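Local coordinates for protein amino acid amide racemase (PDB 6GIO) that binds pyridoxal-5'-phosphate and is a two-chain enzyme of the class-III aminotransferase family, at residues L336-I342 against V416-G421; P366-T372 against Y388-N394; E103-G109 against S276-Q282. All coordinates share one frame; numbering follows the deposited sequence.

Contact 1 of 3, residues L336-I342 against V416-G421; sequences LSDKHSI and VDQAIG
D417 meets both K339 and H340, one with each carboxylate oxygen. K339 NZ forms a salt bridge to D417 OD2 at 2.7 Å, arriving on the syn side. H340 NE2 donates to D417 OD1 at 2.8 Å, and the bond is nearly straight (173°). D417 OD1 lies in the plane of the imidazole but is met from above the carboxylate plane; the ring and carboxylate planes stand 74° apart. The D417 side chain leaves its helix with CG anti to the backbone N (chi1 176°), which carries the carboxylate over to these donors. The carboxylate would tend to keep a proton on NE2 of the buried ring.

The apolar contacts hold the ring from both faces. I420 CG2 makes a CH-pi contact 3.9 Å from the centroid of the H340 ring, and K339 CB covers the opposite face. H340 CE1 rests 3.6 Å from G421 CA. Further along, I342 CG2 touches I420 CG2 at 3.6 Å. L336 CD2 lies 3.7 Å from D417 CB. L336 and I420 also both pack on I343 of strand 343-349.

This is a His-carboxylate hydrogen bond joining the residue just past helix 318-339 to helix 406-424 in the alpha/beta C-terminal part of the fold.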
loop_
_atom_site.group_PDB
_atom_site.type_symbol
_atom_site.label_atom_id
_atom_site.label_comp_id
_atom_site.label_asym_id
_atom_site.label_seq_id
_atom_site.Cartn_x
_atom_site.Cartn_y
_atom_site.Cartn_z
ATOM N N LEU C 336 -26.318 -16.068 -25.140
ATOM C CA LEU C 336 -26.807 -16.912 -24.066
ATOM C C LEU C 336 -28.127 -16.404 -23.479
ATOM O O LEU C 336 -28.857 -17.174 -22.819
ATOM C CB LEU C 336 -25.764 -17.090 -22.957
ATOM C CG LEU C 336 -24.439 -17.769 -23.387
ATOM C CD1 LEU C 336 -23.494 -17.823 -22.209
ATOM C CD2 LEU C 336 -24.625 -19.178 -23.962
ATOM N N SER C 337 -28.462 -15.140 -23.722
ATOM C CA SER C 337 -29.741 -14.626 -23.197
ATOM C C SER C 337 -30.946 -15.256 -23.915
ATOM O O SER C 337 -32.038 -15.277 -23.354
ATOM C CB SER C 337 -29.856 -13.103 -23.263
ATOM O OG SER C 337 -29.927 -12.678 -24.587
ATOM N N ASP C 338 -30.761 -15.775 -25.131
ATOM C CA ASP C 338 -31.825 -16.510 -25.784
ATOM C C ASP C 338 -32.188 -17.756 -24.953
ATOM O O ASP C 338 -33.338 -18.104 -24.855
ATOM C CB ASP C 338 -31.426 -16.904 -27.207
ATOM C CG ASP C 338 -32.620 -17.441 -28.041
ATOM O OD1 ASP C 338 -33.596 -16.686 -28.337
ATOM O OD2 ASP C 338 -32.554 -18.618 -28.443
ATOM N N LYS C 339 -31.223 -18.398 -24.322
ATOM C CA LYS C 339 -31.528 -19.593 -23.531
ATOM C C LYS C 339 -31.880 -19.259 -22.107
ATOM O O LYS C 339 -32.679 -19.951 -21.477
ATOM C CB LYS C 339 -30.316 -20.495 -23.447
ATOM C CG LYS C 339 -29.838 -21.109 -24.745
ATOM C CD LYS C 339 -28.893 -22.275 -24.447
ATOM C CE LYS C 339 -27.502 -22.022 -25.016
ATOM N NZ LYS C 339 -26.664 -23.258 -25.045
ATOM N N HIS C 340 -31.222 -18.230 -21.570
ATOM C CA HIS C 340 -31.360 -17.889 -20.164
ATOM C C HIS C 340 -31.917 -16.461 -19.994
ATOM O O HIS C 340 -31.201 -15.470 -20.188
ATOM C CB HIS C 340 -29.983 -17.986 -19.532
ATOM C CG HIS C 340 -29.331 -19.321 -19.692
ATOM N ND1 HIS C 340 -29.834 -20.466 -19.102
ATOM C CD2 HIS C 340 -28.201 -19.694 -20.343
ATOM C CE1 HIS C 340 -29.036 -21.485 -19.370
ATOM N NE2 HIS C 340 -28.039 -21.047 -20.128
ATOM N N SER C 341 -33.178 -16.341 -19.618
ATOM C CA SER C 341 -33.795 -15.015 -19.567
ATOM C C SER C 341 -33.234 -14.161 -18.394
ATOM O O SER C 341 -33.353 -12.930 -18.416
ATOM C CB SER C 341 -35.324 -15.127 -19.584
ATOM O OG SER C 341 -35.739 -15.896 -18.489
ATOM N N ILE C 342 -32.568 -14.806 -17.422
ATOM C CA ILE C 342 -31.908 -14.081 -16.318
ATOM C C ILE C 342 -30.804 -13.117 -16.801
ATOM O O ILE C 342 -30.470 -12.181 -16.110
ATOM C CB ILE C 342 -31.328 -15.051 -15.272
ATOM C CG1 ILE C 342 -30.884 -14.308 -14.004
ATOM C CG2 ILE C 342 -30.163 -15.846 -15.854
ATOM C CD1 ILE C 342 -30.474 -15.246 -12.878
ATOM N N VAL C 416 -20.091 -20.664 -18.262
ATOM C CA VAL C 416 -21.121 -19.706 -17.775
ATOM C C VAL C 416 -22.556 -20.177 -18.114
ATOM O O VAL C 416 -23.467 -20.085 -17.289
ATOM C CB VAL C 416 -20.896 -18.301 -18.388
ATOM C CG1 VAL C 416 -22.057 -17.372 -18.063
ATOM C CG2 VAL C 416 -19.590 -17.736 -17.863
ATOM N N ASP C 417 -22.728 -20.619 -19.363
ATOM C CA ASP C 417 -23.975 -21.169 -19.869
ATOM C C ASP C 417 -24.427 -22.329 -18.983
ATOM O O ASP C 417 -25.550 -22.362 -18.495
ATOM C CB ASP C 417 -23.748 -21.599 -21.335
ATOM C CG ASP C 417 -24.944 -22.291 -21.966
ATOM O OD1 ASP C 417 -25.988 -22.510 -21.326
ATOM O OD2 ASP C 417 -24.796 -22.673 -23.127
ATOM N N GLN C 418 -23.527 -23.254 -18.730
ATOM C CA GLN C 418 -23.868 -24.419 -17.929
ATOM C C GLN C 418 -24.130 -24.054 -16.479
ATOM O O GLN C 418 -25.014 -24.644 -15.832
ATOM C CB GLN C 418 -22.743 -25.455 -18.021
ATOM C CG GLN C 418 -23.119 -26.795 -17.383
ATOM C CD GLN C 418 -24.199 -27.521 -18.165
ATOM O OE1 GLN C 418 -25.174 -28.020 -17.610
ATOM N NE2 GLN C 418 -24.039 -27.551 -19.460
ATOM N N ALA C 419 -23.361 -23.095 -15.947
ATOM C CA ALA C 419 -23.534 -22.698 -14.544
ATOM C C ALA C 419 -24.912 -22.011 -14.293
ATOM O O ALA C 419 -25.607 -22.320 -13.330
ATOM C CB ALA C 419 -22.370 -21.818 -14.062
ATOM N N ILE C 420 -25.285 -21.087 -15.173
ATOM C CA ILE C 420 -26.599 -20.398 -15.097
ATOM C C ILE C 420 -27.755 -21.407 -15.190
ATOM O O ILE C 420 -28.709 -21.343 -14.419
ATOM C CB ILE C 420 -26.747 -19.362 -16.220
ATOM C CG1 ILE C 420 -25.755 -18.220 -16.000
ATOM C CG2 ILE C 420 -28.144 -18.799 -16.219
ATOM C CD1 ILE C 420 -25.654 -17.205 -17.112
ATOM N N GLY C 421 -27.647 -22.332 -16.143
ATOM C CA GLY C 421 -28.658 -23.350 -16.360
ATOM C C GLY C 421 -28.783 -24.236 -15.160
ATOM O O GLY C 421 -29.886 -24.525 -14.727
#

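Contact 2 of 3, residues P366-T372 against Y388-N394; sequences PAPVTTT and YVGLNAN
The backbone of V369 passes A393 with 5.6 Å between their CA atoms, where P368 occupies the N-cap position of helix 369-382 and a type I turn runs from G390 to A393; no hydrogen bond joins the two segments.

The side chains meet in two groups. At one end P366 lies against two asparagines. Its CG touches N392 CB at 3.5 Å, and its CB sits 3.7 Å from N394 ND2. ND2 finds its polar partner elsewhere, donating to the backbone O of L357 on strand 352-357.

At the other end the first turn of the helix packs on Y388. T372 CG2 comes within 3.5 Å of Y388 CD2, approaching the ring obliquely at its CB end. With T372 chi1 at -53°, CG2 is the branch that reaches the tyrosine, while OG1 turns back to the P368 carbonyl in a weak bond. V369 CG2 touches both A393 CB, 3.7 Å away, and Y388 OH at the phenol end of the ring, 3.6 Å away. F23 adds an edge-to-face contact to the same ring.

The turn G390-A393 belongs to the tip of the beta hairpin formed by strands 384-389 and 395-398. The contact therefore sets the start of a helix against a hairpin tip, as part of the helix-on-sheet packing of an alpha/beta domain.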
loop_
_atom_site.group_PDB
_atom_site.type_symbol
_atom_site.label_atom_id
_atom_site.label_comp_id
_atom_site.label_asym_id
_atom_site.label_seq_id
_atom_site.Cartn_x
_atom_site.Cartn_y
_atom_site.Cartn_z
ATOM N N PRO C 366 -33.139 -6.737 -9.935
ATOM C CA PRO C 366 -31.905 -7.520 -9.830
ATOM C C PRO C 366 -32.165 -8.943 -9.374
ATOM O O PRO C 366 -32.986 -9.141 -8.523
ATOM C CB PRO C 366 -31.100 -6.809 -8.726
ATOM C CG PRO C 366 -31.820 -5.518 -8.441
ATOM C CD PRO C 366 -33.092 -5.451 -9.214
ATOM N N ALA C 367 -31.426 -9.925 -9.873
ATOM C CA ALA C 367 -31.572 -11.286 -9.333
ATOM C C ALA C 367 -31.130 -11.277 -7.907
ATOM O O ALA C 367 -30.299 -10.440 -7.523
ATOM C CB ALA C 367 -30.772 -12.300 -10.123
ATOM N N PRO C 368 -31.685 -12.200 -7.100
ATOM C CA PRO C 368 -31.274 -12.212 -5.719
ATOM C C PRO C 368 -29.819 -12.671 -5.634
ATOM O O PRO C 368 -29.364 -13.450 -6.491
ATOM C CB PRO C 368 -32.255 -13.187 -5.038
ATOM C CG PRO C 368 -32.991 -13.889 -6.114
ATOM C CD PRO C 368 -32.733 -13.190 -7.416
ATOM N N VAL C 369 -29.099 -12.149 -4.643
ATOM C CA VAL C 369 -27.662 -12.394 -4.480
ATOM C C VAL C 369 -27.349 -13.876 -4.273
ATOM O O VAL C 369 -26.283 -14.344 -4.676
ATOM C CB VAL C 369 -27.066 -11.545 -3.311
ATOM C CG1 VAL C 369 -27.700 -11.908 -1.979
ATOM C CG2 VAL C 369 -25.550 -11.713 -3.207
ATOM N N THR C 370 -28.264 -14.618 -3.660
ATOM C CA THR C 370 -28.069 -16.056 -3.515
ATOM C C THR C 370 -27.974 -16.804 -4.874
ATOM O O THR C 370 -27.139 -17.725 -5.052
ATOM C CB THR C 370 -29.122 -16.696 -2.569
ATOM O OG1 THR C 370 -28.974 -18.119 -2.610
ATOM C CG2 THR C 370 -30.505 -16.378 -2.980
ATOM N N THR C 371 -28.793 -16.400 -5.843
ATOM C CA THR C 371 -28.712 -16.926 -7.193
ATOM C C THR C 371 -27.368 -16.577 -7.835
ATOM O O THR C 371 -26.697 -17.444 -8.370
ATOM C CB THR C 371 -29.861 -16.370 -8.053
ATOM O OG1 THR C 371 -31.082 -16.758 -7.446
ATOM C CG2 THR C 371 -29.827 -16.882 -9.494
ATOM N N THR C 372 -26.970 -15.314 -7.752
ATOM C CA THR C 372 -25.694 -14.874 -8.307
ATOM C C THR C 372 -24.505 -15.630 -7.677
ATOM O O THR C 372 -23.631 -16.119 -8.382
ATOM C CB THR C 372 -25.574 -13.356 -8.112
ATOM O OG1 THR C 372 -26.754 -12.743 -8.673
ATOM C CG2 THR C 372 -24.308 -12.783 -8.757
ATOM N N TYR C 388 -18.874 -11.366 -8.729
ATOM C CA TYR C 388 -19.898 -10.389 -9.067
ATOM C C TYR C 388 -19.686 -9.020 -8.415
ATOM O O TYR C 388 -19.031 -8.881 -7.381
ATOM C CB TYR C 388 -21.287 -10.888 -8.720
ATOM C CG TYR C 388 -21.476 -11.274 -7.281
ATOM C CD1 TYR C 388 -21.784 -10.339 -6.306
ATOM C CD2 TYR C 388 -21.360 -12.599 -6.907
ATOM C CE1 TYR C 388 -21.983 -10.722 -4.984
ATOM C CE2 TYR C 388 -21.556 -12.990 -5.611
ATOM C CZ TYR C 388 -21.867 -12.064 -4.653
ATOM O OH TYR C 388 -22.046 -12.541 -3.378
ATOM N N VAL C 389 -20.281 -8.025 -9.042
ATOM C CA VAL C 389 -20.212 -6.665 -8.570
ATOM C C VAL C 389 -21.594 -6.068 -8.616
ATOM O O VAL C 389 -22.580 -6.779 -8.845
ATOM C CB VAL C 389 -19.212 -5.843 -9.416
ATOM C CG1 VAL C 389 -17.817 -6.440 -9.239
ATOM C CG2 VAL C 389 -19.619 -5.771 -10.885
ATOM N N GLY C 390 -21.679 -4.779 -8.306
ATOM C CA GLY C 390 -22.900 -4.000 -8.550
ATOM C C GLY C 390 -23.551 -3.530 -7.274
ATOM O O GLY C 390 -23.453 -4.163 -6.246
ATOM N N LEU C 391 -24.247 -2.415 -7.343
ATOM C CA LEU C 391 -24.957 -1.911 -6.165
ATOM C C LEU C 391 -26.047 -2.892 -5.696
ATOM O O LEU C 391 -26.467 -2.804 -4.560
ATOM C CB LEU C 391 -25.562 -0.532 -6.459
ATOM C CG LEU C 391 -24.536 0.546 -6.872
ATOM C CD1 LEU C 391 -25.200 1.863 -7.257
ATOM C CD2 LEU C 391 -23.488 0.792 -5.804
ATOM N N ASN C 392 -26.492 -3.820 -6.571
ATOM C CA ASN C 392 -27.460 -4.843 -6.192
ATOM C C ASN C 392 -26.885 -6.268 -6.137
ATOM O O ASN C 392 -27.633 -7.220 -6.048
ATOM C CB ASN C 392 -28.663 -4.745 -7.132
ATOM C CG ASN C 392 -29.345 -3.376 -7.052
ATOM O OD1 ASN C 392 -29.977 -3.078 -6.063
ATOM N ND2 ASN C 392 -29.200 -2.551 -8.085
ATOM N N ALA C 393 -25.554 -6.420 -6.159
ATOM C CA ALA C 393 -24.944 -7.737 -6.000
ATOM C C ALA C 393 -25.394 -8.780 -7.056
ATOM O O ALA C 393 -25.571 -9.973 -6.739
ATOM C CB ALA C 393 -25.221 -8.267 -4.612
ATOM N N ASN C 394 -25.586 -8.317 -8.288
ATOM C CA ASN C 394 -26.210 -9.117 -9.336
ATOM C C ASN C 394 -25.508 -9.032 -10.713
ATOM O O ASN C 394 -26.058 -9.494 -11.700
ATOM C CB ASN C 394 -27.636 -8.635 -9.484
ATOM C CG ASN C 394 -27.698 -7.279 -10.123
ATOM O OD1 ASN C 394 -27.074 -6.324 -9.620
ATOM N ND2 ASN C 394 -28.437 -7.174 -11.239
#

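Contact 3 of 3, residues E103-G109 against S276-Q282; sequences ERRVWFG and SAVVGPQ
R105 and G280 exchange two backbone hydrogen bonds, with R105 N 3.0 Å from G280 O. W107 with V278 and G109 with S276 form the same kind of pair. The strands are antiparallel, with 161° between their N-to-C directions. A seventh bond, Q282 N to E103 O at 3.0 Å, continues the pairing past P281.

Beside that end R105 grips E103 OE1 end-on. NH1 is 2.7 Å from OE1, and NH2 bonds to the same atom. NH1 also donates to R104 O at 2.8 Å. All these partners lie in the guanidinium plane, which fixes the rotation of the group. Q282 covers one face of it, with Q282 CD 3.3 Å from R105 NH2 and the amide and guanidinium planes 38° apart. Q282 NE2 donates to D286.

Side chains alternate between the faces. V106, F108, A277 and V279 share one face, where V106, F108 and V279 pack on helix 85-97. The edge of the F108 ring points at S276 O, with CD1 3.5 Å away. On the other face W107 CE3 touches V278 CG2 at 3.8 Å, and W107 also packs on helix 112-127. I15 and I18 of the second subunit pack on F108 and W107, and V106 makes backbone bonds to that subunit.

S276 OG bonds to D114 and weakly to S111 O. S111 lines the pyridoxal-5'-phosphate pocket; the S276 side chain is about 7 Å from the cofactor itself. The polar chemistry thus ties one strand end to the start of helix 112-127. At the other, bonds within 103-109 set the R105 guanidinium under Q282, and Q282 N to E103 O makes the cross-link.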
loop_
_atom_site.group_PDB
_atom_site.type_symbol
_atom_site.label_atom_id
_atom_site.label_comp_id
_atom_site.label_asym_id
_atom_site.label_seq_id
_atom_site.Cartn_x
_atom_site.Cartn_y
_atom_site.Cartn_z
ATOM N N GLU C 103 4.328 20.594 -18.058
ATOM C CA GLU C 103 5.100 19.803 -17.120
ATOM C C GLU C 103 4.188 18.884 -16.266
ATOM O O GLU C 103 3.105 19.290 -15.794
ATOM C CB GLU C 103 5.936 20.728 -16.235
ATOM C CG GLU C 103 7.033 21.510 -16.982
ATOM C CD GLU C 103 8.304 20.690 -17.210
ATOM O OE1 GLU C 103 8.542 19.688 -16.475
ATOM O OE2 GLU C 103 9.092 21.051 -18.113
ATOM N N ARG C 104 4.596 17.629 -16.136
ATOM C CA ARG C 104 3.855 16.649 -15.349
ATOM C C ARG C 104 4.864 15.797 -14.569
ATOM O O ARG C 104 6.049 15.723 -14.925
ATOM C CB ARG C 104 3.001 15.748 -16.245
ATOM C CG ARG C 104 2.003 16.511 -17.105
ATOM C CD ARG C 104 1.174 15.586 -17.970
ATOM N NE ARG C 104 2.017 14.936 -18.955
ATOM C CZ ARG C 104 1.819 13.741 -19.468
ATOM N NH1 ARG C 104 0.777 13.007 -19.130
ATOM N NH2 ARG C 104 2.679 13.283 -20.344
ATOM N N ARG C 105 4.409 15.193 -13.490
ATOM C CA ARG C 105 5.243 14.269 -12.720
ATOM C C ARG C 105 4.392 13.087 -12.245
ATOM O O ARG C 105 3.134 13.119 -12.277
ATOM C CB ARG C 105 5.839 14.956 -11.506
ATOM C CG ARG C 105 6.630 16.221 -11.794
ATOM C CD ARG C 105 7.957 15.903 -12.442
ATOM N NE ARG C 105 8.830 17.051 -12.616
ATOM C CZ ARG C 105 8.833 17.882 -13.659
ATOM N NH1 ARG C 105 7.981 17.716 -14.645
ATOM N NH2 ARG C 105 9.711 18.889 -13.711
ATOM N N VAL C 106 5.123 12.087 -11.751
ATOM C CA VAL C 106 4.588 10.794 -11.369
ATOM C C VAL C 106 4.951 10.466 -9.925
ATOM O O VAL C 106 6.094 10.625 -9.498
ATOM C CB VAL C 106 5.184 9.720 -12.242
ATOM C CG1 VAL C 106 4.490 8.382 -11.982
ATOM C CG2 VAL C 106 5.052 10.161 -13.689
ATOM N N TRP C 107 3.964 10.053 -9.169
ATOM C CA TRP C 107 4.181 9.529 -7.836
ATOM C C TRP C 107 3.839 8.091 -7.941
ATOM O O TRP C 107 2.925 7.760 -8.627
ATOM C CB TRP C 107 3.215 10.226 -6.869
ATOM C CG TRP C 107 3.059 9.661 -5.493
ATOM C CD1 TRP C 107 3.684 10.094 -4.381
ATOM C CD2 TRP C 107 2.141 8.618 -5.072
ATOM N NE1 TRP C 107 3.254 9.365 -3.291
ATOM C CE2 TRP C 107 2.295 8.467 -3.684
ATOM C CE3 TRP C 107 1.207 7.793 -5.743
ATOM C CZ2 TRP C 107 1.551 7.541 -2.932
ATOM C CZ3 TRP C 107 0.471 6.833 -4.967
ATOM C CH2 TRP C 107 0.672 6.732 -3.588
ATOM N N PHE C 108 4.530 7.246 -7.197
ATOM C CA PHE C 108 4.218 5.815 -7.119
ATOM C C PHE C 108 3.715 5.355 -5.770
ATOM O O PHE C 108 4.153 5.862 -4.735
ATOM C CB PHE C 108 5.476 5.013 -7.420
ATOM C CG PHE C 108 5.871 5.040 -8.863
ATOM C CD1 PHE C 108 5.074 4.415 -9.831
ATOM C CD2 PHE C 108 7.023 5.728 -9.272
ATOM C CE1 PHE C 108 5.414 4.458 -11.172
ATOM C CE2 PHE C 108 7.391 5.736 -10.609
ATOM C CZ PHE C 108 6.583 5.124 -11.568
ATOM N N GLY C 109 2.858 4.328 -5.772
ATOM C CA GLY C 109 2.416 3.726 -4.516
ATOM C C GLY C 109 2.218 2.255 -4.731
ATOM O O GLY C 109 2.783 1.686 -5.679
ATOM N N SER C 276 0.947 1.127 -7.911
ATOM C CA SER C 276 0.007 2.153 -8.355
ATOM C C SER C 276 0.775 3.403 -8.785
ATOM O O SER C 276 1.980 3.528 -8.527
ATOM C CB SER C 276 -0.987 2.487 -7.249
ATOM O OG SER C 276 -0.394 3.158 -6.113
ATOM N N ALA C 277 0.082 4.326 -9.431
ATOM C CA ALA C 277 0.701 5.593 -9.804
ATOM C C ALA C 277 -0.302 6.695 -9.976
ATOM O O ALA C 277 -1.454 6.429 -10.293
ATOM C CB ALA C 277 1.537 5.458 -11.050
ATOM N N VAL C 278 0.174 7.931 -9.796
ATOM C CA VAL C 278 -0.596 9.132 -10.049
ATOM C C VAL C 278 0.204 10.004 -11.020
ATOM O O VAL C 278 1.387 10.327 -10.804
ATOM C CB VAL C 278 -0.876 9.925 -8.759
ATOM C CG1 VAL C 278 -1.630 11.213 -9.052
ATOM C CG2 VAL C 278 -1.689 9.092 -7.776
ATOM N N VAL C 279 -0.425 10.367 -12.118
ATOM C CA VAL C 279 0.230 11.249 -13.117
ATOM C C VAL C 279 -0.538 12.533 -13.037
ATOM O O VAL C 279 -1.754 12.504 -13.092
ATOM C CB VAL C 279 0.156 10.672 -14.556
ATOM C CG1 VAL C 279 0.725 11.640 -15.578
ATOM C CG2 VAL C 279 0.932 9.383 -14.610
ATOM N N GLY C 280 0.159 13.641 -12.818
ATOM C CA GLY C 280 -0.497 14.890 -12.598
ATOM C C GLY C 280 0.358 16.051 -13.057
ATOM O O GLY C 280 1.483 15.843 -13.472
ATOM N N PRO C 281 -0.192 17.263 -13.024
ATOM C CA PRO C 281 0.597 18.411 -13.484
ATOM C C PRO C 281 1.659 18.744 -12.411
ATOM O O PRO C 281 1.452 18.438 -11.230
ATOM C CB PRO C 281 -0.433 19.548 -13.639
ATOM C CG PRO C 281 -1.687 19.077 -13.019
ATOM C CD PRO C 281 -1.541 17.645 -12.570
ATOM N N GLN C 282 2.774 19.353 -12.817
ATOM C CA GLN C 282 3.894 19.597 -11.887
ATOM C C GLN C 282 3.539 20.510 -10.704
ATOM O O GLN C 282 3.936 20.269 -9.561
ATOM C CB GLN C 282 5.116 20.155 -12.628
ATOM C CG GLN C 282 6.284 20.377 -11.688
ATOM C CD GLN C 282 7.474 20.981 -12.357
ATOM O OE1 GLN C 282 7.346 21.736 -13.338
ATOM N NE2 GLN C 282 8.670 20.658 -11.832
#

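Overall arrangement
Contact 3 comes first along the chain and closes before the others open. It joins strand 104-109, outermost within this chain, to strand 276-281 in the sheet of the cofactor-binding domain. Contact 2 is nested inside the loop closed by contact 1. Their centres are 15 Å apart, and they touch where I342 packs on T371 and A367. Both belong to the smaller, largely C-terminal alpha/beta part, whose mixed sheet includes 343-349, 352-357, 384-389 and 395-398. Contact 3 lies across the chain's centre, with centres 44 Å from contact 1 and 36 Å from contact 2. This fits the two-domain build of fold-type I pyridoxal-5'-phosphate enzymes.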